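Local atomic coordinates of nucleoporin nup120 (Schizosaccharomyces pombe, PDB entry 4GQ2), a protein that serves as a structural component of the nuclear pore complex, whose nucleoporins can also dock or interact with transiently associated nuclear transport factors. Residues S551-S563 with E573-H585. Residues are numbered along the deposited sequence; the frame is centred on the assembly and turned at random.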
ATOM      1  N   SER A 551      10.060 -10.448 -19.208  1.00 46.31           N
ATOM      2  CA  SER A 551      11.038 -10.545 -20.312  1.00 50.62           C
ATOM      3  C   SER A 551      11.153  -9.249 -21.127  1.00 52.35           C
ATOM      4  O   SER A 551      12.252  -8.825 -21.485  1.00 53.28           O
ATOM      5  CB  SER A 551      10.678 -11.695 -21.259  1.00 59.53           C
ATOM      6  OG  SER A 551      10.355 -12.877 -20.550  1.00 77.52           O
ATOM      7  N   PHE A 552      10.015  -8.620 -21.408  1.00 64.86           N
ATOM      8  CA  PHE A 552       9.986  -7.385 -22.197  1.00 71.43           C
ATOM      9  C   PHE A 552      10.435  -6.140 -21.431  1.00 71.47           C
ATOM     10  O   PHE A 552      10.744  -5.116 -22.039  1.00 67.83           O
ATOM     11  CB  PHE A 552       8.599  -7.163 -22.803  1.00 68.66           C
ATOM     12  CG  PHE A 552       8.318  -8.034 -23.991  1.00 89.73           C
ATOM     13  CD1 PHE A 552       7.739  -9.283 -23.830  1.00 86.62           C
ATOM     14  CD2 PHE A 552       8.643  -7.608 -25.273  1.00102.43           C
ATOM     15  CE1 PHE A 552       7.481 -10.091 -24.920  1.00 81.92           C
ATOM     16  CE2 PHE A 552       8.388  -8.412 -26.370  1.00104.02           C
ATOM     17  CZ  PHE A 552       7.805  -9.655 -26.191  1.00 92.40           C
ATOM     18  N   ASP A 553      10.463  -6.227 -20.103  1.00 71.50           N
ATOM     19  CA  ASP A 553      10.892  -5.109 -19.264  1.00 70.95           C
ATOM     20  C   ASP A 553      12.414  -5.062 -19.173  1.00 68.44           C
ATOM     21  O   ASP A 553      13.025  -4.046 -19.501  1.00 86.94           O
ATOM     22  CB  ASP A 553      10.280  -5.219 -17.864  1.00 76.01           C
ATOM     23  CG  ASP A 553      10.349  -3.915 -17.086  1.00 83.63           C
ATOM     24  OD1 ASP A 553       9.654  -2.952 -17.477  1.00 81.71           O
ATOM     25  OD2 ASP A 553      11.080  -3.864 -16.068  1.00 77.10           O
ATOM     26  N   GLU A 554      13.016  -6.165 -18.731  1.00 69.90           N
ATOM     27  CA  GLU A 554      14.469  -6.250 -18.583  1.00 86.08           C
ATOM     28  C   GLU A 554      15.170  -6.530 -19.914  1.00 89.41           C
ATOM     29  O   GLU A 554      14.735  -7.382 -20.694  1.00 80.65           O
ATOM     30  CB  GLU A 554      14.866  -7.264 -17.499  1.00 73.05           C
ATOM     31  CG  GLU A 554      14.087  -8.568 -17.521  1.00 92.65           C
ATOM     32  CD  GLU A 554      13.775  -9.090 -16.129  1.00103.59           C
ATOM     33  OE1 GLU A 554      12.931  -8.481 -15.426  1.00 83.67           O
ATOM     34  OE2 GLU A 554      14.365 -10.120 -15.743  1.00103.54           O
ATOM     35  N   GLU A 555      16.262  -5.798 -20.137  1.00 93.57           N
ATOM     36  CA  GLU A 555      16.979  -5.723 -21.423  1.00112.93           C
ATOM     37  C   GLU A 555      17.503  -7.079 -21.952  1.00100.73           C
ATOM     38  O   GLU A 555      17.352  -8.104 -21.281  1.00106.92           O
ATOM     39  CB  GLU A 555      18.148  -4.724 -21.293  1.00102.05           C
ATOM     40  CG  GLU A 555      17.860  -3.475 -20.464  1.00104.93           C
ATOM     41  CD  GLU A 555      16.991  -2.451 -21.179  1.00112.10           C
ATOM     42  OE1 GLU A 555      17.214  -2.199 -22.383  1.00106.92           O
ATOM     43  OE2 GLU A 555      16.090  -1.881 -20.526  1.00106.57           O
ATOM     44  N   PRO A 556      18.098  -7.100 -23.167  1.00 87.90           N
ATOM     45  CA  PRO A 556      18.142  -6.116 -24.252  1.00 76.80           C
ATOM     46  C   PRO A 556      17.414  -6.611 -25.502  1.00 78.60           C
ATOM     47  O   PRO A 556      16.994  -7.775 -25.550  1.00 77.97           O
ATOM     48  CB  PRO A 556      19.639  -6.002 -24.539  1.00 76.53           C
ATOM     49  CG  PRO A 556      20.208  -7.336 -24.151  1.00 81.89           C
ATOM     50  CD  PRO A 556      19.189  -8.078 -23.321  1.00 90.27           C
ATOM     51  N   LEU A 557      17.280  -5.746 -26.507  1.00 69.96           N
ATOM     52  CA  LEU A 557      16.538  -6.095 -27.725  1.00 66.02           C
ATOM     53  C   LEU A 557      17.100  -7.352 -28.404  1.00 67.09           C
ATOM     54  O   LEU A 557      16.334  -8.235 -28.805  1.00 59.25           O
ATOM     55  CB  LEU A 557      16.505  -4.925 -28.715  1.00 52.26           C
ATOM     56  CG  LEU A 557      15.217  -4.609 -29.498  1.00 56.58           C
ATOM     57  CD1 LEU A 557      15.541  -3.740 -30.706  1.00 49.58           C
ATOM     58  CD2 LEU A 557      14.392  -5.822 -29.931  1.00 59.19           C
ATOM     59  N   THR A 558      18.430  -7.426 -28.512  1.00 59.27           N
ATOM     60  CA  THR A 558      19.120  -8.575 -29.119  1.00 69.04           C
ATOM     61  C   THR A 558      18.691  -9.923 -28.525  1.00 68.23           C
ATOM     62  O   THR A 558      18.269 -10.819 -29.261  1.00 62.57           O
ATOM     63  CB  THR A 558      20.657  -8.442 -29.032  1.00 79.26           C
ATOM     64  OG1 THR A 558      21.058  -8.323 -27.660  1.00 84.66           O
ATOM     65  CG2 THR A 558      21.141  -7.222 -29.811  1.00 68.40           C
ATOM     66  N   LYS A 559      18.780 -10.051 -27.200  1.00 66.02           N
ATOM     67  CA  LYS A 559      18.387 -11.281 -26.506  1.00 77.39           C
ATOM     68  C   LYS A 559      16.897 -11.606 -26.686  1.00 85.79           C
ATOM     69  O   LYS A 559      16.523 -12.778 -26.804  1.00 78.55           O
ATOM     70  CB  LYS A 559      18.769 -11.219 -25.022  1.00 86.77           C
ATOM     71  CG  LYS A 559      18.551 -12.517 -24.250  1.00 98.31           C
ATOM     72  CD  LYS A 559      19.515 -12.673 -23.076  1.00111.16           C
ATOM     73  CE  LYS A 559      19.165 -11.778 -21.891  1.00126.12           C
ATOM     74  NZ  LYS A 559      17.911 -12.181 -21.195  1.00127.47           N
ATOM     75  N   LEU A 560      16.057 -10.571 -26.715  1.00 79.21           N
ATOM     76  CA  LEU A 560      14.633 -10.752 -27.003  1.00 73.52           C
ATOM     77  C   LEU A 560      14.409 -11.358 -28.387  1.00 67.80           C
ATOM     78  O   LEU A 560      13.630 -12.295 -28.534  1.00 80.36           O
ATOM     79  CB  LEU A 560      13.865  -9.435 -26.861  1.00 66.78           C
ATOM     80  CG  LEU A 560      13.367  -9.085 -25.462  1.00 61.28           C
ATOM     81  CD1 LEU A 560      13.059  -7.599 -25.364  1.00 68.21           C
ATOM     82  CD2 LEU A 560      12.150  -9.921 -25.093  1.00 59.17           C
ATOM     83  N   ILE A 561      15.110 -10.826 -29.386  1.00 76.42           N
ATOM     84  CA  ILE A 561      15.022 -11.313 -30.767  1.00 87.90           C
ATOM     85  C   ILE A 561      15.420 -12.791 -30.884  1.00 91.00           C
ATOM     86  O   ILE A 561      14.775 -13.559 -31.603  1.00 84.25           O
ATOM     87  CB  ILE A 561      15.883 -10.446 -31.727  1.00 92.09           C
ATOM     88  CG1 ILE A 561      15.385  -8.988 -31.772  1.00 76.83           C
ATOM     89  CG2 ILE A 561      15.959 -11.058 -33.125  1.00 92.56           C
ATOM     90  CD1 ILE A 561      13.959  -8.791 -32.249  1.00 73.32           C
ATOM     91  N   SER A 562      16.463 -13.182 -30.153  1.00101.23           N
ATOM     92  CA  SER A 562      17.020 -14.536 -30.235  1.00 98.57           C
ATOM     93  C   SER A 562      16.098 -15.654 -29.722  1.00 91.82           C
ATOM     94  O   SER A 562      16.508 -16.815 -29.663  1.00110.76           O
ATOM     95  CB  SER A 562      18.386 -14.598 -29.542  1.00101.98           C
ATOM     96  OG  SER A 562      18.271 -14.309 -28.160  1.00118.59           O
ATOM     97  N   SER A 563      14.865 -15.306 -29.353  1.00 90.18           N
ATOM     98  CA  SER A 563      13.830 -16.303 -29.079  1.00 94.10           C
ATOM     99  C   SER A 563      13.329 -16.863 -30.412  1.00102.33           C
ATOM    100  O   SER A 563      12.755 -16.141 -31.232  1.00100.03           O
ATOM    101  CB  SER A 563      12.682 -15.714 -28.248  1.00 94.78           C
ATOM    102  OG  SER A 563      11.954 -14.740 -28.976  1.00 96.93           O
ATOM    103  N   GLU A 573       9.334  -7.432 -35.872  1.00 58.24           N
ATOM    104  CA  GLU A 573       8.998  -6.019 -36.011  1.00 61.11           C
ATOM    105  C   GLU A 573       8.227  -5.459 -34.820  1.00 56.04           C
ATOM    106  O   GLU A 573       8.431  -4.307 -34.440  1.00 54.57           O
ATOM    107  CB  GLU A 573       8.230  -5.776 -37.304  1.00 62.69           C
ATOM    108  CG  GLU A 573       9.105  -5.855 -38.540  1.00 69.82           C
ATOM    109  CD  GLU A 573       8.428  -5.306 -39.780  1.00 72.73           C
ATOM    110  OE1 GLU A 573       7.372  -4.642 -39.661  1.00 81.77           O
ATOM    111  OE2 GLU A 573       8.969  -5.540 -40.879  1.00 77.06           O
ATOM    112  N   GLY A 574       7.345  -6.276 -34.245  1.00 60.71           N
ATOM    113  CA  GLY A 574       6.611  -5.912 -33.033  1.00 57.11           C
ATOM    114  C   GLY A 574       7.552  -5.674 -31.867  1.00 59.18           C
ATOM    115  O   GLY A 574       7.426  -4.677 -31.143  1.00 52.09           O
ATOM    116  N   TYR A 575       8.501  -6.591 -31.694  1.00 55.84           N
ATOM    117  CA  TYR A 575       9.553  -6.456 -30.689  1.00 63.50           C
ATOM    118  C   TYR A 575      10.298  -5.133 -30.846  1.00 61.40           C
ATOM    119  O   TYR A 575      10.509  -4.411 -29.866  1.00 65.39           O
ATOM    120  CB  TYR A 575      10.535  -7.620 -30.797  1.00 66.71           C
ATOM    121  CG  TYR A 575      10.104  -8.879 -30.083  1.00 73.91           C
ATOM    122  CD1 TYR A 575       8.755  -9.178 -29.894  1.00 63.54           C
ATOM    123  CD2 TYR A 575      11.051  -9.789 -29.615  1.00 84.85           C
ATOM    124  CE1 TYR A 575       8.362 -10.337 -29.249  1.00 71.02           C
ATOM    125  CE2 TYR A 575      10.665 -10.951 -28.965  1.00 90.55           C
ATOM    126  CZ  TYR A 575       9.321 -11.219 -28.784  1.00 82.06           C
ATOM    127  OH  TYR A 575       8.938 -12.370 -28.138  1.00 85.97           O
ATOM    128  N   GLN A 576      10.677  -4.822 -32.084  1.00 53.91           N
ATOM    129  CA  GLN A 576      11.397  -3.589 -32.396  1.00 54.38           C
ATOM    130  C   GLN A 576      10.648  -2.335 -31.954  1.00 52.45           C
ATOM    131  O   GLN A 576      11.258  -1.421 -31.393  1.00 49.24           O
ATOM    132  CB  GLN A 576      11.724  -3.520 -33.883  1.00 54.43           C
ATOM    133  CG  GLN A 576      12.739  -4.567 -34.318  1.00 58.45           C
ATOM    134  CD  GLN A 576      13.026  -4.554 -35.809  1.00 54.81           C
ATOM    135  OE1 GLN A 576      12.210  -4.107 -36.623  1.00 53.03           O
ATOM    136  NE2 GLN A 576      14.198  -5.049 -36.175  1.00 53.08           N
ATOM    137  N   ILE A 577       9.336  -2.305 -32.200  1.00 46.00           N
ATOM    138  CA  ILE A 577       8.491  -1.179 -31.800  1.00 54.73           C
ATOM    139  C   ILE A 577       8.357  -1.101 -30.275  1.00 66.04           C
ATOM    140  O   ILE A 577       8.357  -0.003 -29.702  1.00 54.99           O
ATOM    141  CB  ILE A 577       7.085  -1.240 -32.436  1.00 61.07           C
ATOM    142  CG1 ILE A 577       7.177  -1.470 -33.949  1.00 62.35           C
ATOM    143  CG2 ILE A 577       6.316   0.047 -32.152  1.00 59.15           C
ATOM    144  CD1 ILE A 577       5.932  -2.076 -34.568  1.00 56.89           C
ATOM    145  N   LEU A 578       8.246  -2.257 -29.619  1.00 61.72           N
ATOM    146  CA  LEU A 578       8.203  -2.295 -28.157  1.00 66.10           C
ATOM    147  C   LEU A 578       9.447  -1.612 -27.579  1.00 64.05           C
ATOM    148  O   LEU A 578       9.338  -0.780 -26.674  1.00 46.20           O
ATOM    149  CB  LEU A 578       8.046  -3.732 -27.630  1.00 68.28           C
ATOM    150  CG  LEU A 578       8.057  -4.063 -26.121  1.00 73.70           C
ATOM    151  CD1 LEU A 578       9.484  -4.240 -25.609  1.00 67.29           C
ATOM    152  CD2 LEU A 578       7.285  -3.062 -25.255  1.00 69.17           C
ATOM    153  N   ASP A 579      10.620  -1.943 -28.122  1.00 49.28           N
ATOM    154  CA  ASP A 579      11.854  -1.322 -27.663  1.00 50.34           C
ATOM    155  C   ASP A 579      11.836   0.194 -27.858  1.00 50.23           C
ATOM    156  O   ASP A 579      12.370   0.936 -27.025  1.00 53.92           O
ATOM    157  CB  ASP A 579      13.070  -1.943 -28.345  1.00 63.57           C
ATOM    158  CG  ASP A 579      14.374  -1.448 -27.762  1.00 57.53           C
ATOM    159  OD1 ASP A 579      14.665  -1.772 -26.594  1.00 72.10           O
ATOM    160  OD2 ASP A 579      15.106  -0.730 -28.471  1.00 51.03           O
ATOM    161  N   LEU A 580      11.214   0.645 -28.949  1.00 44.58           N
ATOM    162  CA  LEU A 580      11.015   2.076 -29.193  1.00 45.33           C
ATOM    163  C   LEU A 580      10.171   2.732 -28.089  1.00 46.60           C
ATOM    164  O   LEU A 580      10.426   3.872 -27.699  1.00 51.85           O
ATOM    165  CB  LEU A 580      10.377   2.317 -30.574  1.00 51.56           C
ATOM    166  CG  LEU A 580      11.136   1.963 -31.866  1.00 49.80           C
ATOM    167  CD1 LEU A 580      10.304   2.325 -33.082  1.00 49.72           C
ATOM    168  CD2 LEU A 580      12.488   2.657 -31.956  1.00 45.10           C
ATOM    169  N   GLY A 581       9.171   2.003 -27.591  1.00 46.45           N
ATOM    170  CA  GLY A 581       8.352   2.454 -26.471  1.00 44.36           C
ATOM    171  C   GLY A 581       9.139   2.490 -25.175  1.00 46.49           C
ATOM    172  O   GLY A 581       9.097   3.493 -24.442  1.00 46.38           O
ATOM    173  N   ARG A 582       9.866   1.402 -24.905  1.00 40.72           N
ATOM    174  CA  ARG A 582      10.755   1.311 -23.746  1.00 43.54           C
ATOM    175  C   ARG A 582      11.742   2.474 -23.687  1.00 46.70           C
ATOM    176  O   ARG A 582      11.911   3.087 -22.637  1.00 40.98           O
ATOM    177  CB  ARG A 582      11.558   0.009 -23.754  1.00 46.90           C
ATOM    178  CG  ARG A 582      10.767  -1.263 -23.518  1.00 54.94           C
ATOM    179  CD  ARG A 582      11.678  -2.410 -23.090  1.00 58.43           C
ATOM    180  NE  ARG A 582      12.842  -2.605 -23.962  1.00 61.21           N
ATOM    181  CZ  ARG A 582      13.571  -3.719 -24.011  1.00 65.16           C
ATOM    182  NH1 ARG A 582      13.259  -4.767 -23.254  1.00 73.02           N
ATOM    183  NH2 ARG A 582      14.613  -3.795 -24.826  1.00 51.34           N
ATOM    184  N   SER A 583      12.395   2.767 -24.811  1.00 40.56           N
ATOM    185  CA  SER A 583      13.442   3.774 -24.825  1.00 43.35           C
ATOM    186  C   SER A 583      12.890   5.189 -24.751  1.00 41.31           C
ATOM    187  O   SER A 583      13.547   6.081 -24.222  1.00 46.66           O
ATOM    188  CB  SER A 583      14.372   3.592 -26.028  1.00 50.63           C
ATOM    189  OG  SER A 583      13.675   3.757 -27.237  1.00 67.93           O
ATOM    190  N   LEU A 584      11.679   5.384 -25.264  1.00 42.48           N
ATOM    191  CA  LEU A 584      10.969   6.655 -25.096  1.00 44.33           C
ATOM    192  C   LEU A 584      10.595   6.871 -23.630  1.00 49.82           C
ATOM    193  O   LEU A 584      10.817   7.955 -23.081  1.00 45.91           O
ATOM    194  CB  LEU A 584       9.716   6.693 -25.969  1.00 44.39           C
ATOM    195  CG  LEU A 584       8.854   7.955 -26.034  1.00 44.01           C
ATOM    196  CD1 LEU A 584       9.676   9.181 -26.374  1.00 37.98           C
ATOM    197  CD2 LEU A 584       7.768   7.758 -27.084  1.00 50.18           C
ATOM    198  N   HIS A 585      10.039   5.837 -22.998  1.00 42.76           N
ATOM    199  CA  HIS A 585       9.736   5.900 -21.565  1.00 45.34           C
ATOM    200  C   HIS A 585      10.936   6.335 -20.765  1.00 46.45           C
ATOM    201  O   HIS A 585      10.829   7.184 -19.873  1.00 39.97           O
ATOM    202  CB  HIS A 585       9.219   4.566 -21.052  1.00 38.45           C
ATOM    203  CG  HIS A 585       8.414   4.681 -19.785  1.00 42.65           C
ATOM    204  ND1 HIS A 585       8.983   4.891 -18.581  1.00 41.02           N
ATOM    205  CD2 HIS A 585       7.041   4.628 -19.568  1.00 42.18           C
ATOM    206  CE1 HIS A 585       8.025   4.959 -17.640  1.00 39.80           C
ATOM    207  NE2 HIS A 585       6.836   4.802 -18.244  1.00 43.78           N
TER
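Phe552 drives the edge of its ring into a face of Tyr575, a T-shaped pair with centroids 4.8 Å apart and planes at 84°, and so gives a worked example of how a ring edge set against a ring face joins a short helical turn to a longer helix. CG of Phe552 lies beside its backbone N (chi1 -76°), which swings the ring across to helix 573-585. Its rim also meets Leu578, CD2 to CD1 at 3.5 Å, while Leu560 CD2 sits over the centre of one Phe552 face. The carbonyl of Leu560 approaches the edge of Tyr575, with O 3.3 Å from CE2; the same oxygen accepts a hydrogen bond from Ser563 OG. Further along, Leu557 lays CG on Asp579 CB at 3.6 Å. Pro556, reached through a cis peptide bond, stands at the N-cap of helix 557-561, whose axis runs at 156° to that of helix 573-585, roughly antiparallel. The two segments form part of a helical layer in which helix 646-658 packs against Phe552 and Leu578, and helix 672-703 against Leu578. Arg582 supplies the polar grip: NH1 donates to Phe552 O at 2.8 Å, approaching from above the carbonyl plane. NH2 meets Asp579 OD1 on its anti side at 2.7 Å, nearly in the guanidinium plane, whereas Glu555 OE1 hangs over a face at 3.9 Å from NH2, a long, purely electrostatic bridge. A leucine in place of Arg582 would probably leave Phe552 O without this donor and the Asp579 and Glu555 carboxylates without their shared positive mate.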